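Local coordinates for protein kojibiose phosphorylase (Gut metagenome, PDB 6W0P) that belongs to glycoside hydrolase family 65, with an N-terminal beta-rich domain, a helical catalytic domain of the alpha/alpha-barrel type and a small C-terminal beta domain, at residues 546-549 with 550-554; 590-593 with 594-598; 673-677 with 678-682. All coordinates share one frame; numbering follows the deposited sequence.

Overall arrangement
The three contacts follow one another along the chain, each within one continuous run, so none nests in or crosses another. Interaction 1 rounds a turn in the long loop between helices 522-534 and 590-596, within the central catalytic domain. Interaction 2 is helix 590-596 itself with its end; residues Phe546 and Gln548 of interaction 1 pack on this helix. Interaction 3 lies in the last turns of helix 666-680, where the chain runs on to strand 684-686. It touches interaction 2 where Met674 CE meets Phe595 CZ, whereas residues 546-554 stay about 18 Å from it at the nearest atoms. The contacts thus lead from a peripheral loop through the helices to the following beta strands.

Interaction 1 of 3, residues 546-549 with 550-554; sequences FEQN and DGFFD
A type II beta turn from Asn549 to Phe552 folds this loop back toward the Glu547 carboxylate. Phe552 N closes the turn on Asn549 O at 3.0 Å, with Gly551 at its third position in a positive-phi conformation (phi 84°). The Asn549 amide adds a bond inside the turn, ND2 to Asp550 O at 2.9 Å. Extended and with CG anti to its backbone N, the Glu547 side chain lies across one face of the Phe553 ring. Its CG sits 3.5 Å from the centroid of that ring in a CH-pi contact, and the carboxylate stacks on the same ring at 18°. Glu547 OE2 takes the Phe553 N-H almost straight on its anti lone pair (2.8 Å, 170°). One water donates to Glu547 OE1 and Asp550 OD1 and accepts from Gly551 N, so it bridges two probably negative carboxylates. Over a face of the Phe552 ring, Gln548 CB makes a second CH-pi contact, while Gln548 NE2 is turned to Asp477. Asp554 reaches out to a salt bridge with Lys467 of the second subunit. Helix 603-613 backs the turn, Tyr613 touching Gln548, Phe552 and Phe553 and Tyr612 meeting Phe553 edge-to-face, while helix 590-596 packs Val590 and Met594 against Phe546.

Interaction 2 of 3, residues 590-593 with 594-598; sequences VLMF and MFLYM
Phe595 N donates to Leu591 O at 2.9 Å, the shortest of the i to i+4 bonds that hold this single helical run together. Leu596 N bonds to Met592 O at 3.0 Å, and Met594 N to Val590 O at 3.1 Å. The regular pattern fades at Tyr597, whose N makes weak bonds to both Phe593 O and Met594 O; at Tyr597 itself the backbone leaves helical values. Val590 O is also closely surrounded by carbon. Met594 CG approaches it to 3.2 Å, and the Phe593 ring lays one face against it near the rim. That ring position follows from chi1 of 74°, which places CG between the backbone N and the carbonyl carbon and swings the ring back along the helix. From there Phe593 CE1 also touches Met594 CG at 3.9 Å, the two side chains meeting at a slant. Met594 also runs alongside Val590, both pointing the same way, with SD 3.9 Å from Val590 CG1. Met592 bends at chi2 (67°), bringing its CE methyl to Leu596 CD2 at 4.2 Å. The Tyr597 ring turns its edge to Phe593 O, which lies near the ring plane. All of these side chains are buried. Phe593 stacks on Phe491 of helix 487-504 and meets Phe546 edge-to-face, while Tyr597 has a cation-pi contact with Lys495. Helix 603-613 covers Val590, Leu591 and Met594 through Asn609, and helix 624-634 receives Leu591 and Phe595, so helix 590-596 is packed between three other helices of the catalytic domain.

Interaction 3 of 3, residues 673-677 with 678-682; sequences WMNIV and YGFGG
Phe680 and Asn675 mark a widening of the helix into pi-type turns near its end: Phe680 N donates to Asn675 O at 3.2 Å, five residues back instead of the usual four. Gly681 N repeats the pattern on Ile676 O at 2.9 Å. The shift begins one carbonyl earlier, at Met674 O, which accepts a 2.8 Å bond from Tyr678 N and a weak one from Gly679 N. At Gly679 the backbone departs from alpha-helical values (psi -91°), and its CA comes within 3.0 Å of Asn675 O in a CA-H...O contact; with no side chain here, backbone lies against backbone. The side chains gather round Tyr678. Met674 runs beside it in the same direction, and its sulfur sits at the edge of the ring, in its plane, with SD 3.5 Å from Tyr678 CE2: a Met-aromatic contact. The bend at chi2 (-95°) brings SD to this edge, and chi3 (-79°) turns CE back near Tyr678 CD2. Trp673 CZ3 also touches Tyr678 CE2 at 4.0 Å, its indole running obliquely to the tyrosine side chain. On one face of the Trp673 ring lies Val677 CG2, towards the rim. Asn675 directs its ND2 to Ser629, and Phe680 meets Phe645 edge-to-face. Pro358 of helix 351-361 backs Trp673, Met674 and Tyr678, while strand 702-709 receives Trp673, Val677 and Phe680. Gly682 then takes positive phi. The arrangement is that of a pi-type widening at the carboxyl end of a helix, here one that probably belongs to the alpha/alpha barrel known in this family and gives way to beta strands.

Interaction 1 of 3, residues 546-549 with 550-554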
loop_
_atom_site.group_PDB
_atom_site.type_symbol
_atom_site.label_atom_id
_atom_site.label_comp_id
_atom_site.label_asym_id
_atom_site.label_seq_id
_atom_site.Cartn_x
_atom_site.Cartn_y
_atom_site.Cartn_z
ATOM N N PHE A 546 -11.764 -18.821 23.307
ATOM C CA PHE A 546 -11.660 -18.711 21.829
ATOM C C PHE A 546 -10.246 -18.250 21.492
ATOM O O PHE A 546 -9.683 -17.389 22.238
ATOM C CB PHE A 546 -12.689 -17.748 21.254
ATOM C CG PHE A 546 -14.111 -18.207 21.428
ATOM C CD1 PHE A 546 -14.717 -19.039 20.495
ATOM C CD2 PHE A 546 -14.840 -17.815 22.537
ATOM C CE1 PHE A 546 -16.028 -19.465 20.684
ATOM C CE2 PHE A 546 -16.150 -18.225 22.703
ATOM C CZ PHE A 546 -16.745 -19.044 21.778
ATOM N N GLU A 547 -9.657 -18.826 20.446
ATOM C CA GLU A 547 -8.353 -18.336 19.929
ATOM C C GLU A 547 -8.696 -17.315 18.850
ATOM O O GLU A 547 -9.503 -17.651 18.017
ATOM C CB GLU A 547 -7.459 -19.471 19.410
ATOM C CG GLU A 547 -6.048 -18.984 19.069
ATOM C CD GLU A 547 -5.058 -20.041 18.598
ATOM O OE1 GLU A 547 -5.503 -21.121 18.154
ATOM O OE2 GLU A 547 -3.857 -19.761 18.625
ATOM N N GLN A 548 -8.125 -16.110 18.913
ATOM C CA GLN A 548 -8.544 -14.961 18.075
ATOM C C GLN A 548 -8.382 -15.320 16.603
ATOM O O GLN A 548 -9.245 -14.924 15.798
ATOM C CB GLN A 548 -7.732 -13.705 18.396
ATOM C CG GLN A 548 -8.308 -12.485 17.728
ATOM C CD GLN A 548 -7.558 -11.245 18.119
ATOM O OE1 GLN A 548 -7.578 -10.839 19.282
ATOM N NE2 GLN A 548 -6.917 -10.632 17.138
ATOM N N ASN A 549 -7.284 -15.995 16.269
ATOM C CA ASN A 549 -7.049 -16.525 14.901
ATOM C C ASN A 549 -6.077 -17.708 15.006
ATOM O O ASN A 549 -5.469 -17.891 16.091
ATOM C CB ASN A 549 -6.590 -15.425 13.936
ATOM C CG ASN A 549 -5.269 -14.795 14.325
ATOM O OD1 ASN A 549 -5.238 -13.616 14.694
ATOM N ND2 ASN A 549 -4.184 -15.552 14.205
ATOM N N ASP A 550 -5.952 -18.484 13.932
ATOM C CA ASP A 550 -5.018 -19.634 13.871
ATOM C C ASP A 550 -3.619 -19.095 14.162
ATOM O O ASP A 550 -3.215 -18.133 13.469
ATOM C CB ASP A 550 -5.055 -20.329 12.505
ATOM C CG ASP A 550 -4.589 -21.787 12.491
ATOM O OD1 ASP A 550 -4.614 -22.455 13.557
ATOM O OD2 ASP A 550 -4.277 -22.287 11.371
ATOM N N GLY A 551 -2.938 -19.665 15.154
ATOM C CA GLY A 551 -1.553 -19.318 15.510
ATOM C C GLY A 551 -1.477 -18.105 16.431
ATOM O O GLY A 551 -0.319 -17.686 16.757
ATOM N N PHE A 552 -2.614 -17.542 16.855
ATOM C CA PHE A 552 -2.612 -16.361 17.757
ATOM C C PHE A 552 -1.907 -16.670 19.085
ATOM O O PHE A 552 -1.068 -15.866 19.471
ATOM C CB PHE A 552 -3.996 -15.801 18.075
ATOM C CG PHE A 552 -3.876 -14.486 18.798
ATOM C CD1 PHE A 552 -3.730 -14.441 20.174
ATOM C CD2 PHE A 552 -3.806 -13.300 18.089
ATOM C CE1 PHE A 552 -3.567 -13.232 20.829
ATOM C CE2 PHE A 552 -3.645 -12.092 18.743
ATOM C CZ PHE A 552 -3.524 -12.063 20.114
ATOM N N PHE A 553 -2.261 -17.751 19.781
ATOM C CA PHE A 553 -1.749 -18.080 21.145
ATOM C C PHE A 553 -0.222 -18.193 21.164
ATOM O O PHE A 553 0.369 -17.828 22.194
ATOM C CB PHE A 553 -2.303 -19.416 21.651
ATOM C CG PHE A 553 -3.759 -19.418 22.025
ATOM C CD1 PHE A 553 -4.392 -18.254 22.440
ATOM C CD2 PHE A 553 -4.478 -20.608 22.040
ATOM C CE1 PHE A 553 -5.716 -18.270 22.846
ATOM C CE2 PHE A 553 -5.806 -20.625 22.446
ATOM C CZ PHE A 553 -6.427 -19.451 22.823
ATOM N N ASP A 554 0.373 -18.694 20.072
ATOM C CA ASP A 554 1.821 -19.028 19.974
ATOM C C ASP A 554 2.653 -17.825 19.513
ATOM O O ASP A 554 3.884 -17.957 19.478
ATOM C CB ASP A 554 2.060 -20.270 19.097
ATOM C CG ASP A 554 3.250 -21.080 19.595
ATOM O OD1 ASP A 554 3.415 -21.164 20.823
ATOM O OD2 ASP A 554 4.038 -21.559 18.770
HETATM O O HOH W 1 -4.106 -22.043 16.210
HETATM O O HOH W 2 -1.521 -20.965 18.446
#

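Interaction 2 of 3, residues 590-593 with 594-598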
loop_
_atom_site.group_PDB
_atom_site.type_symbol
_atom_site.label_atom_id
_atom_site.label_comp_id
_atom_site.label_asym_id
_atom_site.label_seq_id
_atom_site.Cartn_x
_atom_site.Cartn_y
_atom_site.Cartn_z
ATOM N N VAL A 590 -12.341 -11.195 19.858
ATOM C CA VAL A 590 -13.102 -12.265 20.569
ATOM C C VAL A 590 -14.149 -11.592 21.471
ATOM O O VAL A 590 -15.326 -12.028 21.472
ATOM C CB VAL A 590 -12.168 -13.176 21.376
ATOM C CG1 VAL A 590 -12.945 -14.041 22.369
ATOM C CG2 VAL A 590 -11.312 -14.026 20.469
ATOM N N LEU A 591 -13.736 -10.583 22.240
ATOM C CA LEU A 591 -14.597 -9.927 23.265
ATOM C C LEU A 591 -15.710 -9.137 22.568
ATOM O O LEU A 591 -16.763 -8.896 23.194
ATOM C CB LEU A 591 -13.736 -9.034 24.166
ATOM C CG LEU A 591 -12.813 -9.760 25.143
ATOM C CD1 LEU A 591 -12.345 -8.809 26.240
ATOM C CD2 LEU A 591 -13.486 -10.992 25.760
ATOM N N MET A 592 -15.489 -8.745 21.312
ATOM C CA MET A 592 -16.540 -8.105 20.490
ATOM C C MET A 592 -17.681 -9.110 20.238
ATOM O O MET A 592 -18.819 -8.761 20.509
ATOM C CB MET A 592 -15.987 -7.626 19.150
ATOM C CG MET A 592 -16.928 -6.691 18.456
ATOM S SD MET A 592 -17.058 -5.149 19.398
ATOM C CE MET A 592 -18.583 -4.497 18.729
ATOM N N PHE A 593 -17.429 -10.312 19.723
ATOM C CA PHE A 593 -18.576 -11.210 19.425
ATOM C C PHE A 593 -19.170 -11.710 20.751
ATOM O O PHE A 593 -20.356 -11.957 20.807
ATOM C CB PHE A 593 -18.235 -12.295 18.401
ATOM C CG PHE A 593 -17.378 -13.424 18.889
ATOM C CD1 PHE A 593 -17.921 -14.440 19.656
ATOM C CD2 PHE A 593 -16.046 -13.501 18.529
ATOM C CE1 PHE A 593 -17.140 -15.497 20.095
ATOM C CE2 PHE A 593 -15.268 -14.568 18.941
ATOM C CZ PHE A 593 -15.819 -15.561 19.729
ATOM N N MET A 594 -18.370 -11.806 21.802
ATOM C CA MET A 594 -18.862 -12.229 23.123
ATOM C C MET A 594 -19.787 -11.135 23.669
ATOM O O MET A 594 -20.866 -11.483 24.179
ATOM C CB MET A 594 -17.695 -12.547 24.049
ATOM C CG MET A 594 -16.945 -13.795 23.581
ATOM S SD MET A 594 -15.877 -14.573 24.816
ATOM C CE MET A 594 -17.135 -15.413 25.785
ATOM N N PHE A 595 -19.469 -9.850 23.446
ATOM C CA PHE A 595 -20.376 -8.727 23.808
ATOM C C PHE A 595 -21.682 -8.813 23.003
ATOM O O PHE A 595 -22.758 -8.691 23.612
ATOM C CB PHE A 595 -19.711 -7.382 23.535
ATOM C CG PHE A 595 -20.652 -6.210 23.547
ATOM C CD1 PHE A 595 -21.191 -5.748 24.738
ATOM C CD2 PHE A 595 -20.924 -5.508 22.385
ATOM C CE1 PHE A 595 -22.037 -4.654 24.759
ATOM C CE2 PHE A 595 -21.770 -4.405 22.404
ATOM C CZ PHE A 595 -22.337 -3.994 23.586
ATOM N N LEU A 596 -21.594 -9.014 21.676
ATOM C CA LEU A 596 -22.781 -8.912 20.772
ATOM C C LEU A 596 -23.764 -10.045 21.089
ATOM O O LEU A 596 -24.956 -9.959 20.681
ATOM C CB LEU A 596 -22.359 -8.937 19.300
ATOM C CG LEU A 596 -21.513 -7.757 18.806
ATOM C CD1 LEU A 596 -21.068 -8.004 17.370
ATOM C CD2 LEU A 596 -22.266 -6.426 18.906
ATOM N N TYR A 597 -23.269 -11.072 21.772
ATOM C CA TYR A 597 -23.999 -12.313 22.128
ATOM C C TYR A 597 -23.748 -12.670 23.597
ATOM O O TYR A 597 -23.666 -13.887 23.932
ATOM C CB TYR A 597 -23.586 -13.420 21.159
ATOM C CG TYR A 597 -24.170 -13.264 19.782
ATOM C CD1 TYR A 597 -25.500 -13.554 19.511
ATOM C CD2 TYR A 597 -23.371 -12.832 18.746
ATOM C CE1 TYR A 597 -26.022 -13.403 18.233
ATOM C CE2 TYR A 597 -23.870 -12.683 17.466
ATOM C CZ TYR A 597 -25.195 -12.966 17.207
ATOM O OH TYR A 597 -25.608 -12.799 15.922
ATOM N N MET A 598 -23.675 -11.657 24.462
ATOM C CA MET A 598 -23.368 -11.802 25.917
ATOM C C MET A 598 -24.339 -12.807 26.563
ATOM O O MET A 598 -23.920 -13.524 27.493
ATOM C CB MET A 598 -23.458 -10.452 26.644
ATOM C CG MET A 598 -24.834 -9.784 26.568
ATOM S SD MET A 598 -24.982 -8.241 27.518
ATOM C CE MET A 598 -23.562 -7.321 26.919
#

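Interaction 3 of 3, residues 673-677 with 678-682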
loop_
_atom_site.group_PDB
_atom_site.type_symbol
_atom_site.label_atom_id
_atom_site.label_comp_id
_atom_site.label_asym_id
_atom_site.label_seq_id
_atom_site.Cartn_x
_atom_site.Cartn_y
_atom_site.Cartn_z
ATOM N N TRP A 673 -23.345 6.115 26.351
ATOM C CA TRP A 673 -24.715 5.640 26.632
ATOM C C TRP A 673 -24.657 4.132 26.874
ATOM O O TRP A 673 -25.251 3.671 27.847
ATOM C CB TRP A 673 -25.674 5.980 25.494
ATOM C CG TRP A 673 -27.052 5.448 25.733
ATOM C CD1 TRP A 673 -28.070 6.084 26.369
ATOM C CD2 TRP A 673 -27.555 4.157 25.362
ATOM N NE1 TRP A 673 -29.185 5.295 26.390
ATOM C CE2 TRP A 673 -28.903 4.110 25.772
ATOM C CE3 TRP A 673 -27.020 3.059 24.683
ATOM C CZ2 TRP A 673 -29.703 2.988 25.574
ATOM C CZ3 TRP A 673 -27.809 1.951 24.484
ATOM C CH2 TRP A 673 -29.137 1.920 24.918
ATOM N N MET A 674 -23.969 3.410 25.996
ATOM C CA MET A 674 -23.832 1.936 26.060
ATOM C C MET A 674 -23.197 1.522 27.388
ATOM O O MET A 674 -23.732 0.591 28.028
ATOM C CB MET A 674 -22.931 1.437 24.933
ATOM C CG MET A 674 -23.438 1.834 23.590
ATOM S SD MET A 674 -24.394 0.488 22.970
ATOM C CE MET A 674 -23.104 -0.609 22.405
ATOM N N ASN A 675 -22.073 2.168 27.739
ATOM C CA ASN A 675 -21.334 1.906 28.997
ATOM C C ASN A 675 -22.296 2.068 30.186
ATOM O O ASN A 675 -22.180 1.266 31.152
ATOM C CB ASN A 675 -20.086 2.766 29.169
ATOM C CG ASN A 675 -18.995 2.057 29.950
ATOM O OD1 ASN A 675 -17.815 2.267 29.675
ATOM N ND2 ASN A 675 -19.367 1.253 30.948
ATOM N N ILE A 676 -23.221 3.033 30.130
ATOM C CA ILE A 676 -24.156 3.302 31.269
ATOM C C ILE A 676 -25.249 2.219 31.288
ATOM O O ILE A 676 -25.413 1.598 32.363
ATOM C CB ILE A 676 -24.706 4.741 31.223
ATOM C CG1 ILE A 676 -23.600 5.752 31.569
ATOM C CG2 ILE A 676 -25.920 4.865 32.134
ATOM C CD1 ILE A 676 -23.992 7.237 31.413
ATOM N N VAL A 677 -25.895 1.928 30.148
ATOM C CA VAL A 677 -27.138 1.095 30.107
ATOM C C VAL A 677 -26.808 -0.404 29.976
ATOM O O VAL A 677 -27.397 -1.203 30.742
ATOM C CB VAL A 677 -28.117 1.585 29.032
ATOM C CG1 VAL A 677 -29.312 0.673 28.898
ATOM C CG2 VAL A 677 -28.598 2.995 29.320
ATOM N N TYR A 678 -25.917 -0.807 29.080
ATOM C CA TYR A 678 -25.444 -2.212 28.986
ATOM C C TYR A 678 -24.481 -2.532 30.135
ATOM O O TYR A 678 -24.467 -3.676 30.598
ATOM C CB TYR A 678 -24.775 -2.505 27.647
ATOM C CG TYR A 678 -25.736 -2.626 26.495
ATOM C CD1 TYR A 678 -26.691 -3.630 26.457
ATOM C CD2 TYR A 678 -25.686 -1.751 25.424
ATOM C CE1 TYR A 678 -27.585 -3.754 25.401
ATOM C CE2 TYR A 678 -26.566 -1.866 24.356
ATOM C CZ TYR A 678 -27.530 -2.857 24.356
ATOM O OH TYR A 678 -28.357 -2.981 23.280
ATOM N N GLY A 679 -23.697 -1.542 30.560
ATOM C CA GLY A 679 -22.626 -1.707 31.555
ATOM C C GLY A 679 -23.182 -1.671 32.960
ATOM O O GLY A 679 -23.544 -2.740 33.482
ATOM N N PHE A 680 -23.226 -0.490 33.563
ATOM C CA PHE A 680 -23.691 -0.319 34.954
ATOM C C PHE A 680 -25.114 -0.859 35.065
ATOM O O PHE A 680 -25.358 -1.539 36.043
ATOM C CB PHE A 680 -23.536 1.126 35.410
ATOM C CG PHE A 680 -22.101 1.582 35.474
ATOM C CD1 PHE A 680 -21.193 0.971 36.326
ATOM C CD2 PHE A 680 -21.651 2.613 34.675
ATOM C CE1 PHE A 680 -19.869 1.380 36.369
ATOM C CE2 PHE A 680 -20.332 3.022 34.726
ATOM C CZ PHE A 680 -19.444 2.402 35.555
ATOM N N GLY A 681 -25.989 -0.616 34.089
ATOM C CA GLY A 681 -27.397 -1.067 34.133
ATOM C C GLY A 681 -27.545 -2.567 33.918
ATOM O O GLY A 681 -28.553 -3.122 34.378
ATOM N N GLY A 682 -26.588 -3.214 33.249
ATOM C CA GLY A 682 -26.646 -4.646 32.890
ATOM C C GLY A 682 -27.825 -4.975 31.986
ATOM O O GLY A 682 -28.293 -6.105 32.009
#